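PDB 6UM4: malate dehydrogenase from Naegleria fowleri, which probably catalyses the reversible oxidation of malate to oxaloacetate, passing the hydride to a nicotinamide adenine dinucleotide cofactor. Local coordinates for residues Thr99-Gly104 with Lys130-Glu135; Ala177-Gly182 with Ala200-Gln205; Val194-Ala199 with Lys411-Asn416; Ala208-Ala213 with Ala235-Ile240. One frame throughout, in Å; residues are numbered along the deposited sequence.

From the N terminus, interaction 1 comes first, closing the loop between strands 98-102 and 129-134 of the parallel sheet. Interaction 2 follows at the next strand of that sheet, 176-179, and lays helix 191-212 against its end; the two contacts touch, with Ser103 and Gly181 joined by a probable hydrogen bond. Helix 191-212 then serves three contacts. Its early turns enter interaction 3, whose other half waits more than 200 residues on in helix 394-414, bringing the C-terminal region against the nucleotide-binding domain. Interaction 2 crosses interaction 3 along the chain, while interaction 4, joining the helix end to the loop at 235-240, is nested inside it.

Interaction 1: residues Thr99-Gly104 with Lys130-Glu135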
loop_
_atom_site.group_PDB
_atom_site.type_symbol
_atom_site.label_atom_id
_atom_site.label_comp_id
_atom_site.label_asym_id
_atom_site.label_seq_id
_atom_site.Cartn_x
_atom_site.Cartn_y
_atom_site.Cartn_z
ATOM N N THR A 99 -1.065 18.414 8.323
ATOM C CA THR A 99 -2.211 18.259 7.431
ATOM C C THR A 99 -1.740 18.010 5.999
ATOM O O THR A 99 -0.937 18.788 5.464
ATOM C CB THR A 99 -3.073 19.521 7.486
ATOM O OG1 THR A 99 -3.609 19.658 8.793
ATOM C CG2 THR A 99 -4.216 19.450 6.491
ATOM N N ILE A 100 -2.264 16.960 5.362
ATOM C CA ILE A 100 -1.883 16.596 3.997
ATOM C C ILE A 100 -3.131 16.615 3.122
ATOM O O ILE A 100 -4.085 15.875 3.382
ATOM C CB ILE A 100 -1.226 15.206 3.933
ATOM C CG1 ILE A 100 -0.125 15.056 4.984
ATOM C CG2 ILE A 100 -0.646 14.953 2.548
ATOM C CD1 ILE A 100 -0.023 13.603 5.515
ATOM N N THR A 101 -3.110 17.407 2.059
ATOM C CA THR A 101 -4.196 17.425 1.080
ATOM C C THR A 101 -3.846 16.524 -0.100
ATOM O O THR A 101 -2.769 16.654 -0.680
ATOM C CB THR A 101 -4.460 18.850 0.579
ATOM O OG1 THR A 101 -4.694 19.712 1.698
ATOM C CG2 THR A 101 -5.666 18.883 -0.346
ATOM N N VAL A 102 -4.764 15.635 -0.475
ATOM C CA VAL A 102 -4.554 14.735 -1.605
ATOM C C VAL A 102 -5.738 14.892 -2.548
ATOM O O VAL A 102 -6.890 14.689 -2.144
ATOM C CB VAL A 102 -4.393 13.262 -1.180
ATOM C CG1 VAL A 102 -4.180 12.386 -2.413
ATOM C CG2 VAL A 102 -3.228 13.093 -0.203
ATOM N N SER A 103 -5.459 15.273 -3.794
ATOM C CA SER A 103 -6.487 15.336 -4.819
ATOM C C SER A 103 -6.576 13.987 -5.534
ATOM O O SER A 103 -5.787 13.072 -5.289
ATOM C CB SER A 103 -6.194 16.478 -5.800
ATOM O OG SER A 103 -5.047 16.176 -6.582
ATOM N N GLY A 104 -7.583 13.848 -6.388
ATOM C CA GLY A 104 -7.800 12.562 -7.042
ATOM C C GLY A 104 -7.872 11.400 -6.078
ATOM O O GLY A 104 -7.414 10.296 -6.396
ATOM N N LYS A 130 -3.338 14.346 9.363
ATOM C CA LYS A 130 -4.706 14.656 8.984
ATOM C C LYS A 130 -4.781 14.693 7.470
ATOM O O LYS A 130 -3.987 15.388 6.822
ATOM C CB LYS A 130 -5.164 15.988 9.572
ATOM C CG LYS A 130 -5.122 16.049 11.092
ATOM C CD LYS A 130 -5.640 17.374 11.602
ATOM C CE LYS A 130 -5.524 17.439 13.119
ATOM N NZ LYS A 130 -6.198 18.646 13.664
ATOM N N LEU A 131 -5.736 13.965 6.913
ATOM C CA LEU A 131 -5.902 13.866 5.471
ATOM C C LEU A 131 -7.080 14.724 5.046
ATOM O O LEU A 131 -8.178 14.596 5.593
ATOM C CB LEU A 131 -6.128 12.414 5.054
ATOM C CG LEU A 131 -4.924 11.475 5.133
ATOM C CD1 LEU A 131 -5.355 10.037 4.840
ATOM C CD2 LEU A 131 -3.887 11.934 4.163
ATOM N N ARG A 132 -6.850 15.594 4.076
ATOM C CA ARG A 132 -7.916 16.344 3.436
ATOM C C ARG A 132 -7.992 15.842 2.006
ATOM O O ARG A 132 -7.104 16.124 1.194
ATOM C CB ARG A 132 -7.652 17.848 3.517
ATOM C CG ARG A 132 -7.622 18.371 4.963
ATOM C CD ARG A 132 -7.456 19.901 5.025
ATOM N NE ARG A 132 -8.704 20.605 4.773
ATOM C CZ ARG A 132 -9.620 20.849 5.716
ATOM N NH1 ARG A 132 -9.504 20.279 6.913
ATOM N NH2 ARG A 132 -10.723 21.531 5.418
ATOM N N LEU A 133 -9.058 15.121 1.706
ATOM C CA LEU A 133 -9.186 14.340 0.483
ATOM C C LEU A 133 -10.109 15.065 -0.479
ATOM O O LEU A 133 -11.266 15.333 -0.139
ATOM C CB LEU A 133 -9.748 12.952 0.796
ATOM C CG LEU A 133 -8.950 12.139 1.808
ATOM C CD1 LEU A 133 -9.562 10.742 1.963
ATOM C CD2 LEU A 133 -7.487 12.056 1.328
ATOM N N LEU A 134 -9.615 15.338 -1.682
ATOM C CA LEU A 134 -10.336 16.112 -2.683
ATOM C C LEU A 134 -10.690 15.232 -3.873
ATOM O O LEU A 134 -9.869 14.433 -4.328
ATOM C CB LEU A 134 -9.484 17.298 -3.159
ATOM C CG LEU A 134 -10.045 18.065 -4.350
ATOM C CD1 LEU A 134 -11.358 18.682 -3.922
ATOM C CD2 LEU A 134 -9.087 19.133 -4.829
ATOM N N GLU A 135 -11.914 15.371 -4.368
ATOM C CA GLU A 135 -12.347 14.649 -5.554
ATOM C C GLU A 135 -13.307 15.531 -6.336
ATOM O O GLU A 135 -13.749 16.580 -5.861
ATOM C CB GLU A 135 -13.018 13.301 -5.193
ATOM C CG GLU A 135 -12.170 12.058 -5.430
ATOM C CD GLU A 135 -11.741 11.866 -6.901
ATOM O OE1 GLU A 135 -12.374 12.453 -7.812
ATOM O OE2 GLU A 135 -10.752 11.136 -7.144
#
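Thr99-Val102 and Lys130-Leu133 pair as neighbouring parallel strands, the first and last elements of a beta-alpha-beta unit of the Rossmann fold, with helix 108-118 as the crossover. Four backbone hydrogen bonds tie them, alternating in direction as parallel pairing requires: Ile100 and Val102 each donate to one carbonyl and accept from an amide two residues further along. Ile100 N to Lys130 O, 2.8 Å, is nearly straight, and its donor lies almost along the C=O axis. Alpha-carbon C-H groups add weaker contacts to the same carbonyl oxygens, the shortest being Thr101 CA to Arg132 O at 3.2 Å.

Apolar contacts divide by sheet face. Beside Ile100 and Val102, the CD2 branches of Leu131 and Leu133 lean back over the neighbouring strand, Leu133 CD2 coming within 4.2 Å of Val102 CB; Leu114 of helix 108-118 covers both Val102 and Leu133. On the face of Thr99 and Thr101, Thr99 CG2 stands anti to its own nitrogen (chi1 -64° for OG1) and meets the aliphatic shaft of Arg132 at CD, 3.6 Å away. The guanidinium group beyond leaves the pair, bonding Asp169 O through NH2 and lying in cation-pi contact with Tyr162.

Past the last paired residues, Glu135, its chain bent at chi2, turns its carboxylate back to the Gly104 backbone, where OE2 also accepts from Cys106 N; this oxygen lies 3.1 Å from Gly104 C.

Interaction 2: residues Ala177-Gly182 with Ala200-Gln205; sequences AILLGG and AIFKAQ
Ile201 sends its CD1 methyl onto the backbone of Gly182, 3.8 Å from Gly182 C. One residue on, Phe202 reaches further in. Its CG is anti to the carbonyl carbon (chi1 -74°), which carries the ring away from the helix toward the end of strand 176-179. Leu179 CB meets this ring at its edge, close to the ring plane, 3.8 Å from Phe202 CE1, and Leu179 CD1 lies equally near the same carbon. Leucine and phenylalanine run alongside one another, pointing opposite ways. At the far end of the ring, Phe202 CZ approaches Gly181 O obliquely at 3.4 Å; Asn229 and Thr233 of helix 226-235 also touch the ring.

This is the join between strand and helix in a beta-alpha-beta unit of the Rossmann domain, running from strand 176-179 through helix 191-212 to strand 218-221, with Gly181 and Gly182 in the loop leaving the strand.

A turn after Ile201, Gln205 extends its chain beyond CG and lays its amide beside Leu179, the oxygen OE1 standing 3.6 Å from Leu179 CD1. A water links helix and loop, donating to Gly181 O at 2.6 Å and to Gln205 OE1 at 3.0 Å. The amide nitrogen of this buried side chain, Gln205 NE2, donates to Glu167 OE2 on helix 167-171.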
loop_
_atom_site.group_PDB
_atom_site.type_symbol
_atom_site.label_atom_id
_atom_site.label_comp_id
_atom_site.label_asym_id
_atom_site.label_seq_id
_atom_site.Cartn_x
_atom_site.Cartn_y
_atom_site.Cartn_z
ATOM N N ALA A 177 0.788 18.873 0.149
ATOM C CA ALA A 177 -0.231 18.580 -0.845
ATOM C C ALA A 177 0.364 17.660 -1.902
ATOM O O ALA A 177 1.440 17.931 -2.440
ATOM C CB ALA A 177 -0.806 19.858 -1.471
ATOM N N ILE A 178 -0.342 16.578 -2.198
ATOM C CA ILE A 178 0.034 15.640 -3.249
ATOM C C ILE A 178 -1.062 15.697 -4.300
ATOM O O ILE A 178 -2.226 15.392 -4.010
ATOM C CB ILE A 178 0.228 14.205 -2.714
ATOM C CG1 ILE A 178 1.366 14.192 -1.695
ATOM C CG2 ILE A 178 0.552 13.233 -3.859
ATOM C CD1 ILE A 178 1.547 12.873 -1.001
ATOM N N LEU A 179 -0.707 16.142 -5.499
ATOM C CA LEU A 179 -1.694 16.463 -6.524
ATOM C C LEU A 179 -1.724 15.342 -7.544
ATOM O O LEU A 179 -0.920 15.324 -8.481
ATOM C CB LEU A 179 -1.369 17.813 -7.155
ATOM C CG LEU A 179 -1.322 18.879 -6.072
ATOM C CD1 LEU A 179 -1.240 20.280 -6.631
ATOM C CD2 LEU A 179 -2.571 18.717 -5.152
ATOM N N LEU A 180 -2.669 14.408 -7.354
ATOM C CA LEU A 180 -2.879 13.284 -8.255
ATOM C C LEU A 180 -3.927 13.598 -9.300
ATOM O O LEU A 180 -3.885 13.045 -10.406
ATOM C CB LEU A 180 -3.322 12.039 -7.473
ATOM C CG LEU A 180 -2.472 11.624 -6.275
ATOM C CD1 LEU A 180 -3.134 10.463 -5.511
ATOM C CD2 LEU A 180 -1.085 11.214 -6.748
ATOM N N GLY A 181 -4.858 14.483 -8.966
ATOM C CA GLY A 181 -5.989 14.729 -9.824
ATOM C C GLY A 181 -5.649 15.620 -11.005
ATOM O O GLY A 181 -4.851 16.553 -10.916
ATOM N N GLY A 182 -6.308 15.334 -12.118
ATOM C CA GLY A 182 -6.116 16.108 -13.322
ATOM C C GLY A 182 -7.186 15.753 -14.324
ATOM O O GLY A 182 -8.180 15.100 -13.993
ATOM N N ALA A 200 -5.343 24.897 -16.569
ATOM C CA ALA A 200 -6.464 25.581 -15.930
ATOM C C ALA A 200 -6.779 24.965 -14.570
ATOM O O ALA A 200 -7.144 25.678 -13.627
ATOM C CB ALA A 200 -7.691 25.547 -16.840
ATOM N N ILE A 201 -6.666 23.642 -14.456
ATOM C CA ILE A 201 -6.865 22.983 -13.166
ATOM C C ILE A 201 -5.798 23.425 -12.168
ATOM O O ILE A 201 -6.092 23.708 -11.000
ATOM C CB ILE A 201 -6.872 21.446 -13.326
ATOM C CG1 ILE A 201 -8.120 20.956 -14.061
ATOM C CG2 ILE A 201 -6.719 20.742 -11.993
ATOM C CD1 ILE A 201 -8.030 19.505 -14.449
ATOM N N PHE A 202 -4.535 23.448 -12.597
ATOM C CA PHE A 202 -3.465 23.750 -11.655
ATOM C C PHE A 202 -3.282 25.246 -11.433
ATOM O O PHE A 202 -2.722 25.642 -10.410
ATOM C CB PHE A 202 -2.170 23.061 -12.101
ATOM C CG PHE A 202 -2.207 21.588 -11.836
ATOM C CD1 PHE A 202 -1.848 21.090 -10.590
ATOM C CD2 PHE A 202 -2.709 20.722 -12.780
ATOM C CE1 PHE A 202 -1.924 19.754 -10.316
ATOM C CE2 PHE A 202 -2.803 19.380 -12.511
ATOM C CZ PHE A 202 -2.413 18.889 -11.273
ATOM N N LYS A 203 -3.771 26.083 -12.338
ATOM C CA LYS A 203 -3.861 27.501 -12.014
ATOM C C LYS A 203 -4.807 27.701 -10.842
ATOM O O LYS A 203 -4.482 28.396 -9.871
ATOM C CB LYS A 203 -4.332 28.288 -13.233
ATOM C CG LYS A 203 -4.783 29.702 -12.917
ATOM C CD LYS A 203 -5.352 30.381 -14.145
ATOM C CE LYS A 203 -5.591 31.868 -13.892
ATOM N NZ LYS A 203 -6.571 32.391 -14.878
ATOM N N ALA A 204 -5.966 27.045 -10.901
ATOM C CA ALA A 204 -6.951 27.149 -9.832
ATOM C C ALA A 204 -6.412 26.586 -8.526
ATOM O O ALA A 204 -6.683 27.129 -7.448
ATOM C CB ALA A 204 -8.233 26.426 -10.239
ATOM N N GLN A 205 -5.647 25.496 -8.593
ATOM C CA GLN A 205 -5.166 24.898 -7.351
ATOM C C GLN A 205 -3.995 25.674 -6.766
ATOM O O GLN A 205 -3.891 25.813 -5.545
ATOM C CB GLN A 205 -4.814 23.421 -7.571
ATOM C CG GLN A 205 -6.054 22.605 -7.899
ATOM C CD GLN A 205 -5.809 21.111 -7.936
ATOM O OE1 GLN A 205 -4.676 20.650 -7.788
ATOM N NE2 GLN A 205 -6.876 20.346 -8.136
HETATM O O HOH W 1 -4.841 17.796 -8.684
#

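Interaction 3: residues Val194-Ala199 with Lys411-Asn416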
loop_
_atom_site.group_PDB
_atom_site.type_symbol
_atom_site.label_atom_id
_atom_site.label_comp_id
_atom_site.label_asym_id
_atom_site.label_seq_id
_atom_site.Cartn_x
_atom_site.Cartn_y
_atom_site.Cartn_z
ATOM N N VAL A 194 -4.867 18.931 -23.762
ATOM C CA VAL A 194 -4.478 18.254 -22.530
ATOM C C VAL A 194 -3.616 19.174 -21.683
ATOM O O VAL A 194 -3.749 19.220 -20.452
ATOM C CB VAL A 194 -3.748 16.933 -22.850
ATOM C CG1 VAL A 194 -3.095 16.358 -21.593
ATOM C CG2 VAL A 194 -4.701 15.928 -23.481
ATOM N N MET A 195 -2.697 19.902 -22.325
ATOM C CA MET A 195 -1.857 20.842 -21.591
ATOM C C MET A 195 -2.663 22.017 -21.047
ATOM O O MET A 195 -2.502 22.399 -19.882
ATOM C CB MET A 195 -0.721 21.333 -22.479
ATOM C CG MET A 195 -0.012 20.180 -23.125
ATOM S SD MET A 195 1.616 19.985 -22.431
ATOM C CE MET A 195 2.065 18.387 -23.110
ATOM N N LYS A 196 -3.535 22.606 -21.878
ATOM C CA LYS A 196 -4.257 23.805 -21.457
ATOM C C LYS A 196 -5.325 23.490 -20.417
ATOM O O LYS A 196 -5.474 24.225 -19.434
ATOM C CB LYS A 196 -4.889 24.499 -22.667
ATOM C CG LYS A 196 -3.871 24.926 -23.717
ATOM C CD LYS A 196 -4.475 25.878 -24.734
ATOM C CE LYS A 196 -4.750 25.196 -26.059
ATOM N NZ LYS A 196 -5.078 26.221 -27.105
ATOM N N ASP A 197 -6.082 22.410 -20.615
ATOM C CA ASP A 197 -7.112 22.055 -19.643
ATOM C C ASP A 197 -6.502 21.736 -18.287
ATOM O O ASP A 197 -7.047 22.124 -17.247
ATOM C CB ASP A 197 -7.954 20.887 -20.152
ATOM C CG ASP A 197 -8.793 21.261 -21.360
ATOM O OD1 ASP A 197 -8.877 22.471 -21.674
ATOM O OD2 ASP A 197 -9.384 20.350 -21.981
ATOM N N ASN A 198 -5.375 21.025 -18.270
ATOM C CA ASN A 198 -4.744 20.740 -16.987
ATOM C C ASN A 198 -4.113 21.994 -16.392
ATOM O O ASN A 198 -4.164 22.205 -15.176
ATOM C CB ASN A 198 -3.719 19.625 -17.146
ATOM C CG ASN A 198 -4.357 18.262 -17.144
ATOM O OD1 ASN A 198 -4.718 17.733 -16.092
ATOM N ND2 ASN A 198 -4.545 17.696 -18.332
ATOM N N ALA A 199 -3.537 22.859 -17.232
ATOM C CA ALA A 199 -3.020 24.118 -16.709
ATOM C C ALA A 199 -4.126 24.903 -16.006
ATOM O O ALA A 199 -3.891 25.503 -14.951
ATOM C CB ALA A 199 -2.368 24.940 -17.823
ATOM N N LYS A 411 5.615 24.947 -22.230
ATOM C CA LYS A 411 5.367 26.219 -21.563
ATOM C C LYS A 411 4.704 27.219 -22.502
ATOM O O LYS A 411 3.725 27.871 -22.128
ATOM C CB LYS A 411 6.678 26.780 -21.017
ATOM C CG LYS A 411 6.552 28.140 -20.382
ATOM C CD LYS A 411 7.802 28.464 -19.597
ATOM C CE LYS A 411 7.788 29.906 -19.120
ATOM N NZ LYS A 411 7.460 29.922 -17.666
ATOM N N LYS A 412 5.185 27.307 -23.747
ATOM C CA LYS A 412 4.581 28.228 -24.706
ATOM C C LYS A 412 3.119 27.892 -24.952
ATOM O O LYS A 412 2.303 28.796 -25.150
ATOM C CB LYS A 412 5.346 28.207 -26.031
ATOM N N ILE A 413 2.763 26.608 -24.920
ATOM C CA ILE A 413 1.378 26.233 -25.176
ATOM C C ILE A 413 0.466 26.718 -24.058
ATOM O O ILE A 413 -0.643 27.195 -24.316
ATOM C CB ILE A 413 1.270 24.714 -25.380
ATOM C CG1 ILE A 413 1.835 24.346 -26.752
ATOM C CG2 ILE A 413 -0.174 24.244 -25.164
ATOM C CD1 ILE A 413 1.935 22.872 -26.987
ATOM N N VAL A 414 0.928 26.664 -22.809
ATOM C CA VAL A 414 0.075 27.035 -21.684
ATOM C C VAL A 414 0.382 28.435 -21.164
ATOM O O VAL A 414 -0.105 28.802 -20.089
ATOM C CB VAL A 414 0.167 26.011 -20.543
ATOM C CG1 VAL A 414 -0.203 24.639 -21.050
ATOM C CG2 VAL A 414 1.571 26.003 -19.902
ATOM N N GLU A 415 1.150 29.239 -21.916
ATOM C CA GLU A 415 1.641 30.521 -21.405
ATOM C C GLU A 415 0.534 31.454 -20.923
ATOM O O GLU A 415 0.793 32.328 -20.090
ATOM C CB GLU A 415 2.464 31.224 -22.478
ATOM C CG GLU A 415 1.628 31.740 -23.647
ATOM C CD GLU A 415 2.473 32.079 -24.867
ATOM O OE1 GLU A 415 3.723 32.069 -24.756
ATOM O OE2 GLU A 415 1.885 32.347 -25.939
ATOM N N ASN A 416 -0.691 31.296 -21.422
ATOM C CA ASN A 416 -1.764 32.207 -21.036
ATOM C C ASN A 416 -2.315 31.945 -19.638
ATOM O O ASN A 416 -3.128 32.737 -19.154
ATOM C CB ASN A 416 -2.903 32.143 -22.054
ATOM C CG ASN A 416 -2.513 32.738 -23.383
ATOM O OD1 ASN A 416 -1.692 33.657 -23.450
ATOM N ND2 ASN A 416 -3.093 32.215 -24.460
#
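Val414 presses its CG1 methyl against the flank of helix 191-212, where it meets both the side chain and the backbone of Met195. With CG1 anti to the carbonyl carbon (chi1 -57°), that branch comes 3.6 Å from Met195 CB and 3.4 Å from Met195 O. The beta carbon of Val414 is used as well: Ala199 CB, one turn further along the first helix, lies 3.9 Å from Val414 CB. The backbones come close here, with Lys196 CA and Val414 CA 5.4 Å apart, and Ala199 offers just a methyl group to the valine.

Ile413 contributes through its CG2 branch, which is anti to the backbone N and reaches between two residues of the other helix. This methyl is 4.0 Å from Met195 CB and equally far from Lys196 CG. Of the Met195 side chain it is the beta carbon that touches; the bend at chi2 (-110°) takes the thioether end away. Lys196 meets Ile413 at about a right angle, giving the aliphatic part of its chain to the contact.

The side chains meet through carbon atoms, with the carbonyl oxygens of Met195 and Ile413 also in contact, as the end of helix 394-414 from the C-terminal domain lies against helix 191-212 of the nucleotide-binding domain. Helix 226-235 borders both partners, with Ile232 against Ala199 and Thr228 against Val414, while Leu417, in the segment following helix 394-414, also touches Ala199.

Interaction 4: residues Ala208-Ala213 with Ala235-Ile240; sequences ALNKQA and ANAPDI
Asn210 turns its amide towards the Ala237-Ile240 turn and uses both ends of it. CG lies anti to the backbone nitrogen, and the amide is rotated so that its oxygen faces the main chain of the turn while the nitrogen faces the Asp239 carboxylate. Asp239 N donates to Asn210 OD1 at 2.8 Å, lying in the carbonyl plane on a lone pair, although the bond is bent to 147° at the hydrogen. In return, Asn210 ND2 donates to Asp239 OD2 at 3.0 Å, almost straight at 172°. The carboxylate oxygen accepts through its anti lone pair, on the side away from OD1 of Asp239, and the acceptor lies close to the asparagine amide plane. Although the two side chains cross at about a right angle, their flat ends are nearly coplanar, with 29° between the planes.

Ala237 packs against the base of the Asn210 side chain, its CB 3.9 Å from Asn210 CB, and Pro238 brings CD alongside the amide oxygen. Ile240 points CD1 back at the helix, 4.1 Å from Leu209 CB, and its own amide closes the type I turn by donating to Ala237 O. The contact joins the last turns of helix 191-212 to the loop that follows helix 226-235 in the Rossmann domain, and Phe171 of helix 167-171 touches Leu209 as well.

Paired donor and acceptor groups fix the rotation of the Asn210 amide: a flip would set its nitrogen against Asp239 N and its oxygen against a carboxylate, which is probably charged.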
loop_
_atom_site.group_PDB
_atom_site.type_symbol
_atom_site.label_atom_id
_atom_site.label_comp_id
_atom_site.label_asym_id
_atom_site.label_seq_id
_atom_site.Cartn_x
_atom_site.Cartn_y
_atom_site.Cartn_z
ATOM N N ALA A 208 -5.672 28.401 -4.921
ATOM C CA ALA A 208 -6.223 27.941 -3.646
ATOM C C ALA A 208 -5.109 27.652 -2.649
ATOM O O ALA A 208 -5.223 27.998 -1.466
ATOM C CB ALA A 208 -7.087 26.695 -3.864
ATOM N N LEU A 209 -4.028 27.013 -3.118
ATOM C CA LEU A 209 -2.880 26.730 -2.261
ATOM C C LEU A 209 -2.317 28.014 -1.681
ATOM O O LEU A 209 -2.073 28.112 -0.472
ATOM C CB LEU A 209 -1.793 25.979 -3.052
ATOM C CG LEU A 209 -1.800 24.441 -3.148
ATOM C CD1 LEU A 209 -0.941 23.933 -4.325
ATOM C CD2 LEU A 209 -1.333 23.781 -1.851
ATOM N N ASN A 210 -2.112 29.020 -2.537
ATOM C CA ASN A 210 -1.511 30.257 -2.075
ATOM C C ASN A 210 -2.371 30.888 -0.997
ATOM O O ASN A 210 -1.853 31.385 0.008
ATOM C CB ASN A 210 -1.310 31.223 -3.247
ATOM C CG ASN A 210 -0.292 32.293 -2.936
ATOM O OD1 ASN A 210 0.905 32.049 -3.015
ATOM N ND2 ASN A 210 -0.760 33.485 -2.570
ATOM N N LYS A 211 -3.687 30.825 -1.171
ATOM C CA LYS A 211 -4.616 31.445 -0.231
ATOM C C LYS A 211 -4.779 30.646 1.061
ATOM O O LYS A 211 -4.768 31.226 2.150
ATOM C CB LYS A 211 -5.968 31.616 -0.914
ATOM C CG LYS A 211 -7.082 32.022 -0.010
ATOM C CD LYS A 211 -8.399 31.936 -0.749
ATOM C CE LYS A 211 -9.565 32.242 0.188
ATOM N NZ LYS A 211 -10.822 31.693 -0.377
ATOM N N GLN A 212 -4.883 29.319 0.975
ATOM C CA GLN A 212 -5.399 28.487 2.059
ATOM C C GLN A 212 -4.356 27.689 2.824
ATOM O O GLN A 212 -4.533 27.483 4.033
ATOM C CB GLN A 212 -6.433 27.499 1.511
ATOM C CG GLN A 212 -7.652 28.151 0.884
ATOM C CD GLN A 212 -8.570 28.747 1.946
ATOM O OE1 GLN A 212 -8.385 29.877 2.375
ATOM N NE2 GLN A 212 -9.540 27.959 2.404
ATOM N N ALA A 213 -3.284 27.241 2.160
ATOM C CA ALA A 213 -2.313 26.330 2.754
ATOM C C ALA A 213 -1.396 27.078 3.716
ATOM O O ALA A 213 -1.328 28.311 3.729
ATOM C CB ALA A 213 -1.491 25.637 1.661
ATOM N N ALA A 235 3.400 29.451 -10.732
ATOM C CA ALA A 235 3.196 30.772 -11.325
ATOM C C ALA A 235 1.977 31.460 -10.746
ATOM O O ALA A 235 1.897 32.691 -10.757
ATOM C CB ALA A 235 3.034 30.666 -12.836
ATOM N N ASN A 236 1.017 30.683 -10.263
ATOM C CA ASN A 236 -0.220 31.200 -9.695
ATOM C C ASN A 236 -0.222 31.122 -8.179
ATOM O O ASN A 236 -1.289 31.200 -7.552
ATOM C CB ASN A 236 -1.409 30.443 -10.279
ATOM C CG ASN A 236 -1.612 30.747 -11.749
ATOM O OD1 ASN A 236 -2.218 31.762 -12.101
ATOM N ND2 ASN A 236 -1.060 29.901 -12.617
ATOM N N ALA A 237 0.957 30.974 -7.579
ATOM C CA ALA A 237 1.096 30.932 -6.127
ATOM C C ALA A 237 2.280 31.793 -5.734
ATOM O O ALA A 237 3.306 31.291 -5.269
ATOM C CB ALA A 237 1.270 29.492 -5.640
ATOM N N PRO A 238 2.150 33.119 -5.875
ATOM C CA PRO A 238 3.326 34.002 -5.736
ATOM C C PRO A 238 3.937 34.026 -4.343
ATOM O O PRO A 238 5.096 34.429 -4.203
ATOM C CB PRO A 238 2.777 35.380 -6.132
ATOM C CG PRO A 238 1.306 35.299 -5.907
ATOM C CD PRO A 238 0.935 33.868 -6.241
ATOM N N ASP A 239 3.203 33.626 -3.307
ATOM C CA ASP A 239 3.753 33.628 -1.957
ATOM C C ASP A 239 4.329 32.274 -1.549
ATOM O O ASP A 239 4.831 32.131 -0.427
ATOM C CB ASP A 239 2.690 34.085 -0.962
ATOM C CG ASP A 239 2.235 35.493 -1.237
ATOM O OD1 ASP A 239 3.065 36.422 -1.107
ATOM O OD2 ASP A 239 1.068 35.671 -1.635
ATOM N N ILE A 240 4.286 31.281 -2.421
ATOM C CA ILE A 240 4.931 29.999 -2.166
ATOM C C ILE A 240 6.297 30.004 -2.847
ATOM O O ILE A 240 6.365 30.214 -4.071
ATOM C CB ILE A 240 4.068 28.834 -2.649
ATOM C CG1 ILE A 240 2.794 28.736 -1.783
ATOM C CG2 ILE A 240 4.905 27.557 -2.663
ATOM C CD1 ILE A 240 1.868 27.567 -2.141
#